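Side-chain contacts in DinB-like Protein (Bacillus cereus ATCC 10987, PDB 3DI5), which is a DinB-family metal-binding protein that holds a nickel ion in a helical bundle and whose wider role is unclear: residues 53-58 with 63-68; 83-88 with 127-132. All blocks are in the same frame, centred on the assembly; numbering follows the deposited sequence.

Contact 1: 53-58 with 63-68; sequences AIPVIL and LKFEGE
Phe65 reaches back from the loop that follows helix 43-58 and sets the far end of its ring against Ile54, Pro55 and Leu58, one turn of the helix in the four-helix bundle of the DinB family. The phenyl group carries the contact with its leading atoms. Phe65 CZ lies 3.9 Å from Ile54 CG2; the two side chains cross at about a right angle, and only the CG2 methyl of Ile54 comes up to the ring. That methyl is anti to the backbone N (chi1 of Ile54 -72°, measured to CG1), which leaves CG1 and CD1 to run off towards Tyr85 and Val88 on helix 78-99. The closest atom of Pro55 to the ring is CA, 4.0 Å from Phe65 CZ, with Pro55 CB beside Phe65 CE1. Leu58 CD1 lies 4.3 Å from Phe65 CZ, and Leu58 also packs on Phe92 and Leu122 of the two following helices. Phe65 gets there with CG held between its own N and carbonyl carbon (chi1 57°), which swings the ring in towards the helix although its CB sets off to one side. At Pro55 the helix is kinked, because the proline N makes no bond to the preceding turn. Past Phe65 the loop brings two main-chain oxygens to the pyrrolidine ring: Pro55 CG is 3.8 Å from Gly67 O and 3.3 Å from Glu68 O.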
ATOM      1  N   ALA A  53       5.489   0.872   0.101  1.00 39.48           N
ATOM      2  CA  ALA A  53       4.958   2.198   0.362  1.00 39.44           C
ATOM      3  C   ALA A  53       4.333   2.366   1.743  1.00 40.87           C
ATOM      4  O   ALA A  53       4.283   3.493   2.242  1.00 39.51           O
ATOM      5  CB  ALA A  53       3.956   2.629  -0.751  1.00 40.12           C
ATOM      6  N   ILE A  54       3.940   1.259   2.413  1.00 41.91           N
ATOM      7  CA  ILE A  54       3.256   1.384   3.710  1.00 42.87           C
ATOM      8  C   ILE A  54       4.236   1.920   4.780  1.00 43.37           C
ATOM      9  O   ILE A  54       3.987   2.995   5.350  1.00 42.52           O
ATOM     10  CB  ILE A  54       2.501   0.078   4.140  1.00 43.00           C
ATOM     11  CG1 ILE A  54       1.258  -0.119   3.267  1.00 44.60           C
ATOM     12  CG2 ILE A  54       2.051   0.144   5.578  1.00 43.32           C
ATOM     13  CD1 ILE A  54       0.707  -1.561   3.255  1.00 42.31           C
ATOM     14  N   PRO A  55       5.340   1.188   5.059  1.00 43.64           N
ATOM     15  CA  PRO A  55       6.366   1.768   5.932  1.00 43.62           C
ATOM     16  C   PRO A  55       7.042   3.064   5.447  1.00 44.27           C
ATOM     17  O   PRO A  55       7.485   3.828   6.291  1.00 44.52           O
ATOM     18  CB  PRO A  55       7.384   0.632   6.111  1.00 44.47           C
ATOM     19  CG  PRO A  55       7.100  -0.348   5.011  1.00 43.73           C
ATOM     20  CD  PRO A  55       5.658  -0.197   4.662  1.00 43.31           C
ATOM     21  N   VAL A  56       7.079   3.354   4.141  1.00 43.45           N
ATOM     22  CA  VAL A  56       7.787   4.543   3.659  1.00 43.07           C
ATOM     23  C   VAL A  56       6.957   5.806   3.911  1.00 42.92           C
ATOM     24  O   VAL A  56       7.457   6.829   4.409  1.00 42.72           O
ATOM     25  CB  VAL A  56       8.175   4.405   2.168  1.00 43.39           C
ATOM     26  CG1 VAL A  56       8.711   5.744   1.603  1.00 43.13           C
ATOM     27  CG2 VAL A  56       9.200   3.260   2.002  1.00 41.78           C
ATOM     28  N   ILE A  57       5.677   5.737   3.577  1.00 42.45           N
ATOM     29  CA  ILE A  57       4.799   6.868   3.806  1.00 42.54           C
ATOM     30  C   ILE A  57       4.603   7.081   5.332  1.00 42.86           C
ATOM     31  O   ILE A  57       4.573   8.205   5.800  1.00 43.17           O
ATOM     32  CB  ILE A  57       3.467   6.707   3.020  1.00 42.17           C
ATOM     33  CG1 ILE A  57       3.705   6.961   1.522  1.00 41.57           C
ATOM     34  CG2 ILE A  57       2.381   7.583   3.610  1.00 40.86           C
ATOM     35  CD1 ILE A  57       2.457   6.726   0.637  1.00 40.57           C
ATOM     36  N   LEU A  58       4.529   6.023   6.132  1.00 42.81           N
ATOM     37  CA  LEU A  58       4.236   6.244   7.543  1.00 42.59           C
ATOM     38  C   LEU A  58       5.480   6.569   8.412  1.00 43.44           C
ATOM     39  O   LEU A  58       5.345   6.881   9.618  1.00 42.65           O
ATOM     40  CB  LEU A  58       3.408   5.074   8.102  1.00 43.42           C
ATOM     41  CG  LEU A  58       2.056   4.927   7.367  1.00 42.68           C
ATOM     42  CD1 LEU A  58       1.205   3.995   8.017  1.00 42.04           C
ATOM     43  CD2 LEU A  58       1.303   6.264   7.271  1.00 45.34           C
ATOM     44  N   LEU A  63       5.258   6.131  13.999  1.00 47.33           N
ATOM     45  CA  LEU A  63       4.582   4.857  14.260  1.00 48.30           C
ATOM     46  C   LEU A  63       5.440   3.719  13.709  1.00 48.48           C
ATOM     47  O   LEU A  63       5.609   3.593  12.507  1.00 49.91           O
ATOM     48  CB  LEU A  63       3.213   4.877  13.583  1.00 48.16           C
ATOM     49  CG  LEU A  63       2.187   3.783  13.842  1.00 48.99           C
ATOM     50  CD1 LEU A  63       1.752   3.751  15.300  1.00 47.52           C
ATOM     51  CD2 LEU A  63       0.995   4.049  12.913  1.00 48.02           C
ATOM     52  N   LYS A  64       5.988   2.888  14.584  1.00 48.89           N
ATOM     53  CA  LYS A  64       7.019   1.940  14.185  1.00 48.59           C
ATOM     54  C   LYS A  64       6.459   0.510  14.066  1.00 48.24           C
ATOM     55  O   LYS A  64       5.730   0.039  14.948  1.00 48.07           O
ATOM     56  CB  LYS A  64       8.193   2.013  15.178  1.00 49.26           C
ATOM     57  CG  LYS A  64       8.835   3.427  15.261  1.00 48.40           C
ATOM     58  N   PHE A  65       6.785  -0.163  12.960  1.00 47.14           N
ATOM     59  CA  PHE A  65       6.354  -1.544  12.750  1.00 46.77           C
ATOM     60  C   PHE A  65       7.179  -2.216  11.654  1.00 47.14           C
ATOM     61  O   PHE A  65       7.758  -1.550  10.806  1.00 46.93           O
ATOM     62  CB  PHE A  65       4.869  -1.587  12.389  1.00 45.79           C
ATOM     63  CG  PHE A  65       4.518  -0.773  11.170  1.00 43.79           C
ATOM     64  CD1 PHE A  65       4.556  -1.338   9.901  1.00 40.87           C
ATOM     65  CD2 PHE A  65       4.182   0.556  11.295  1.00 42.88           C
ATOM     66  CE1 PHE A  65       4.243  -0.588   8.783  1.00 42.93           C
ATOM     67  CE2 PHE A  65       3.862   1.298  10.193  1.00 41.21           C
ATOM     68  CZ  PHE A  65       3.903   0.721   8.927  1.00 42.35           C
ATOM     69  N   GLU A  66       7.211  -3.539  11.677  1.00 47.28           N
ATOM     70  CA  GLU A  66       8.048  -4.314  10.759  1.00 47.91           C
ATOM     71  C   GLU A  66       7.521  -4.229   9.310  1.00 47.50           C
ATOM     72  O   GLU A  66       6.311  -4.284   9.081  1.00 47.17           O
ATOM     73  CB  GLU A  66       8.115  -5.764  11.232  1.00 47.85           C
ATOM     74  CG  GLU A  66       9.208  -6.625  10.592  1.00 49.87           C
ATOM     75  N   GLY A  67       8.441  -4.074   8.354  1.00 46.99           N
ATOM     76  CA  GLY A  67       8.096  -4.035   6.932  1.00 46.66           C
ATOM     77  C   GLY A  67       9.240  -3.581   6.046  1.00 46.16           C
ATOM     78  O   GLY A  67       9.866  -2.554   6.315  1.00 46.83           O
ATOM     79  N   GLU A  68       9.500  -4.333   4.978  1.00 45.14           N
ATOM     80  CA  GLU A  68      10.482  -3.947   3.955  1.00 44.58           C
ATOM     81  C   GLU A  68      10.132  -2.579   3.381  1.00 43.64           C
ATOM     82  O   GLU A  68       8.976  -2.337   3.121  1.00 43.39           O
ATOM     83  CB  GLU A  68      10.484  -4.968   2.811  1.00 44.62           C
ATOM     84  CG  GLU A  68      11.490  -4.689   1.707  1.00 45.82           C
ATOM     85  CD  GLU A  68      12.897  -4.528   2.247  1.00 48.02           C
ATOM     86  OE1 GLU A  68      13.450  -5.556   2.712  1.00 49.57           O
ATOM     87  OE2 GLU A  68      13.428  -3.385   2.219  1.00 47.88           O
TER

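Contact 2: 83-88 with 127-132; sequences DGYRKV and NHQNHH. With NI (nickel (II) ion), chain B.
A single buried hydrogen bond between side chains, Tyr85 OH to Gln129 OE1, joins helix 78-99 to helix 118-142 near the centre of the chain. The two helices stand well apart here, with 11.6 Å between Tyr85 CA and Gln129 CA, and the side chains approach from opposite directions to bridge the gap. Each leaves its helix with CG anti to the backbone N (chi1 -171° for Tyr85, -172° for Gln129), and the glutamine chain stays extended beyond CG. The phenol is the donor; the 2.5 Å from Tyr85 OH to Gln129 OE1 is shorter than usual and may partly reflect coordinate error, so it implies no special strength. The amide oxygen lies at the edge of the tyrosine ring, in its plane, while ring and amide planes are turned 50° from each other. Thr20, Gln21 and Leu24 of helix 6-26, with Ile50 and Val51 of helix 43-58, pack around the tyrosine, so all four helices of the DinB bundle meet at this side chain. Gln129 follows directly on His128, which with His132 one turn later and His49 of helix 43-58 makes the three-histidine metal site. Nickel is 2.4 Å from His128 NE2 and also from His132 NE2, and three waters complete six ligands. His132 CD2 sits over one face of the His128 ring, 3.3 Å above its plane and displaced toward the rim, and His132 ND1 is hydrogen-bonded to Gln135 OE1.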
ATOM      1  N   ASP A  83       1.787 -12.007   0.112  1.00 37.79           N
ATOM      2  CA  ASP A  83       1.970 -12.313   1.528  1.00 38.43           C
ATOM      3  C   ASP A  83       2.639 -11.170   2.274  1.00 38.88           C
ATOM      4  O   ASP A  83       2.207 -10.800   3.358  1.00 38.28           O
ATOM      5  CB  ASP A  83       2.763 -13.602   1.719  1.00 38.51           C
ATOM      6  CG  ASP A  83       1.946 -14.841   1.365  1.00 40.46           C
ATOM      7  OD1 ASP A  83       0.873 -14.702   0.716  1.00 42.63           O
ATOM      8  OD2 ASP A  83       2.378 -15.956   1.712  1.00 33.97           O
ATOM      9  N   GLY A  84       3.688 -10.609   1.677  1.00 40.13           N
ATOM     10  CA  GLY A  84       4.263  -9.337   2.124  1.00 40.53           C
ATOM     11  C   GLY A  84       3.247  -8.248   2.408  1.00 40.91           C
ATOM     12  O   GLY A  84       3.286  -7.642   3.469  1.00 41.21           O
ATOM     13  N   TYR A  85       2.345  -7.986   1.469  1.00 41.63           N
ATOM     14  CA  TYR A  85       1.283  -6.998   1.690  1.00 41.56           C
ATOM     15  C   TYR A  85       0.418  -7.371   2.909  1.00 42.71           C
ATOM     16  O   TYR A  85       0.127  -6.519   3.734  1.00 42.92           O
ATOM     17  CB  TYR A  85       0.387  -6.877   0.472  1.00 41.30           C
ATOM     18  CG  TYR A  85      -0.594  -5.725   0.564  1.00 40.64           C
ATOM     19  CD1 TYR A  85      -0.183  -4.421   0.373  1.00 41.04           C
ATOM     20  CD2 TYR A  85      -1.926  -5.949   0.867  1.00 40.97           C
ATOM     21  CE1 TYR A  85      -1.076  -3.371   0.446  1.00 40.97           C
ATOM     22  CE2 TYR A  85      -2.815  -4.917   0.973  1.00 39.98           C
ATOM     23  CZ  TYR A  85      -2.394  -3.631   0.757  1.00 40.99           C
ATOM     24  OH  TYR A  85      -3.297  -2.606   0.843  1.00 40.71           O
ATOM     25  N   ARG A  86       0.020  -8.636   3.012  1.00 43.13           N
ATOM     26  CA  ARG A  86      -0.830  -9.081   4.110  1.00 44.43           C
ATOM     27  C   ARG A  86      -0.124  -8.833   5.436  1.00 44.49           C
ATOM     28  O   ARG A  86      -0.707  -8.261   6.356  1.00 45.40           O
ATOM     29  CB  ARG A  86      -1.176 -10.569   3.974  1.00 44.20           C
ATOM     30  CG  ARG A  86      -2.053 -11.103   5.107  1.00 45.42           C
ATOM     31  CD  ARG A  86      -2.521 -12.533   4.893  1.00 46.23           C
ATOM     32  NE  ARG A  86      -3.324 -12.651   3.675  1.00 47.92           N
ATOM     33  CZ  ARG A  86      -2.927 -13.223   2.537  1.00 49.12           C
ATOM     34  NH1 ARG A  86      -1.720 -13.789   2.422  1.00 49.26           N
ATOM     35  NH2 ARG A  86      -3.763 -13.241   1.497  1.00 49.86           N
ATOM     36  N   LYS A  87       1.138  -9.257   5.495  1.00 44.41           N
ATOM     37  CA  LYS A  87       1.987  -9.185   6.692  1.00 44.22           C
ATOM     38  C   LYS A  87       2.152  -7.758   7.195  1.00 44.21           C
ATOM     39  O   LYS A  87       1.920  -7.480   8.383  1.00 44.20           O
ATOM     40  CB  LYS A  87       3.377  -9.752   6.363  1.00 44.43           C
ATOM     41  CG  LYS A  87       4.022 -10.590   7.431  1.00 44.56           C
ATOM     42  CD  LYS A  87       5.243 -11.318   6.860  1.00 44.07           C
ATOM     43  N   VAL A  88       2.556  -6.861   6.297  1.00 43.34           N
ATOM     44  CA  VAL A  88       2.878  -5.494   6.684  1.00 43.89           C
ATOM     45  C   VAL A  88       1.625  -4.659   6.977  1.00 43.64           C
ATOM     46  O   VAL A  88       1.654  -3.785   7.839  1.00 43.37           O
ATOM     47  CB  VAL A  88       3.786  -4.776   5.648  1.00 43.25           C
ATOM     48  CG1 VAL A  88       3.010  -4.359   4.409  1.00 44.08           C
ATOM     49  CG2 VAL A  88       4.435  -3.588   6.299  1.00 44.87           C
ATOM     50  N   ASN A 127      -4.399   7.392  -1.076  1.00 37.52           N
ATOM     51  CA  ASN A 127      -4.372   7.984  -2.396  1.00 37.33           C
ATOM     52  C   ASN A 127      -3.272   7.409  -3.298  1.00 37.26           C
ATOM     53  O   ASN A 127      -3.517   7.071  -4.468  1.00 34.80           O
ATOM     54  CB  ASN A 127      -4.155   9.487  -2.290  1.00 38.33           C
ATOM     55  CG  ASN A 127      -5.386  10.240  -1.870  1.00 40.70           C
ATOM     56  OD1 ASN A 127      -6.476   9.672  -1.742  1.00 44.17           O
ATOM     57  ND2 ASN A 127      -5.224  11.546  -1.659  1.00 40.57           N
ATOM     58  N   HIS A 128      -2.073   7.273  -2.720  1.00 37.71           N
ATOM     59  CA  HIS A 128      -0.907   6.696  -3.404  1.00 37.67           C
ATOM     60  C   HIS A 128      -1.215   5.267  -3.840  1.00 38.98           C
ATOM     61  O   HIS A 128      -1.036   4.933  -5.008  1.00 39.22           O
ATOM     62  CB  HIS A 128       0.330   6.759  -2.484  1.00 37.87           C
ATOM     63  CG  HIS A 128       1.561   6.097  -3.039  1.00 35.17           C
ATOM     64  ND1 HIS A 128       2.027   4.884  -2.578  1.00 36.73           N
ATOM     65  CD2 HIS A 128       2.434   6.495  -3.992  1.00 31.82           C
ATOM     66  CE1 HIS A 128       3.131   4.560  -3.237  1.00 36.20           C
ATOM     67  NE2 HIS A 128       3.394   5.523  -4.104  1.00 36.17           N
ATOM     68  N   GLN A 129      -1.654   4.442  -2.889  1.00 39.54           N
ATOM     69  CA  GLN A 129      -2.005   3.052  -3.127  1.00 39.52           C
ATOM     70  C   GLN A 129      -3.066   2.887  -4.221  1.00 40.57           C
ATOM     71  O   GLN A 129      -2.991   1.963  -5.018  1.00 40.88           O
ATOM     72  CB  GLN A 129      -2.517   2.443  -1.850  1.00 39.57           C
ATOM     73  CG  GLN A 129      -2.733   0.934  -1.935  1.00 39.96           C
ATOM     74  CD  GLN A 129      -3.152   0.344  -0.644  1.00 41.12           C
ATOM     75  OE1 GLN A 129      -2.441  -0.491  -0.074  1.00 40.43           O
ATOM     76  NE2 GLN A 129      -4.320   0.767  -0.148  1.00 40.41           N
ATOM     77  N   ASN A 130      -4.038   3.798  -4.240  1.00 39.82           N
ATOM     78  CA  ASN A 130      -5.165   3.742  -5.161  1.00 40.21           C
ATOM     79  C   ASN A 130      -4.720   4.098  -6.586  1.00 39.31           C
ATOM     80  O   ASN A 130      -5.168   3.500  -7.560  1.00 37.84           O
ATOM     81  CB  ASN A 130      -6.259   4.700  -4.661  1.00 40.29           C
ATOM     82  CG  ASN A 130      -7.534   4.665  -5.509  1.00 43.51           C
ATOM     83  OD1 ASN A 130      -7.769   3.733  -6.282  1.00 47.46           O
ATOM     84  ND2 ASN A 130      -8.368   5.686  -5.346  1.00 42.77           N
ATOM     85  N   HIS A 131      -3.833   5.080  -6.697  1.00 39.10           N
ATOM     86  CA  HIS A 131      -3.236   5.439  -7.987  1.00 39.02           C
ATOM     87  C   HIS A 131      -2.550   4.241  -8.645  1.00 38.12           C
ATOM     88  O   HIS A 131      -2.799   3.941  -9.821  1.00 38.39           O
ATOM     89  CB  HIS A 131      -2.211   6.554  -7.787  1.00 39.29           C
ATOM     90  CG  HIS A 131      -1.284   6.740  -8.944  1.00 39.26           C
ATOM     91  ND1 HIS A 131      -1.686   7.293 -10.142  1.00 38.14           N
ATOM     92  CD2 HIS A 131       0.042   6.487  -9.068  1.00 38.78           C
ATOM     93  CE1 HIS A 131      -0.649   7.355 -10.960  1.00 39.64           C
ATOM     94  NE2 HIS A 131       0.411   6.878 -10.331  1.00 37.62           N
ATOM     95  N   HIS A 132      -1.679   3.597  -7.884  1.00 37.71           N
ATOM     96  CA  HIS A 132      -0.895   2.451  -8.361  1.00 37.24           C
ATOM     97  C   HIS A 132      -1.695   1.171  -8.560  1.00 36.58           C
ATOM     98  O   HIS A 132      -1.399   0.359  -9.459  1.00 35.94           O
ATOM     99  CB  HIS A 132       0.257   2.171  -7.400  1.00 36.93           C
ATOM    100  CG  HIS A 132       1.391   3.129  -7.524  1.00 37.60           C
ATOM    101  ND1 HIS A 132       2.152   3.229  -8.664  1.00 36.87           N
ATOM    102  CD2 HIS A 132       1.902   4.030  -6.649  1.00 37.91           C
ATOM    103  CE1 HIS A 132       3.085   4.143  -8.485  1.00 37.78           C
ATOM    104  NE2 HIS A 132       2.965   4.629  -7.267  1.00 34.19           N
TER
HETATM  105 NI    NI B 168       4.582   5.929  -6.109  1.00 54.28          NI
HETATM  106  O   HOH W   1       6.125   6.065  -7.946  1.00 35.16           O
HETATM  107  O   HOH W   2       3.802   8.011  -6.595  1.00 41.04           O
HETATM  108  O   HOH W   3       6.224   7.007  -4.797  1.00 32.15           O

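In the fold
From the N terminus the chain runs through helix 6-26 into helix 43-58, whose last turn enters contact 1. Only four residues separate its two segments, so contact 1 closes a short loop, folding 63-68 back on the helix just left. The chain then enters helix 78-99, passes through the two-stranded hairpin 108-117 and returns in helix 118-142, where contact 2 closes a much longer loop of 38 residues. The two loops follow in series, neither nesting nor crossing. In space they touch: Ala53 and Ile57 pack on metal-binding His128, while Glu66 and Gly67 lie against Val88. Contact 1 thus borders both helices that contact 2 joins.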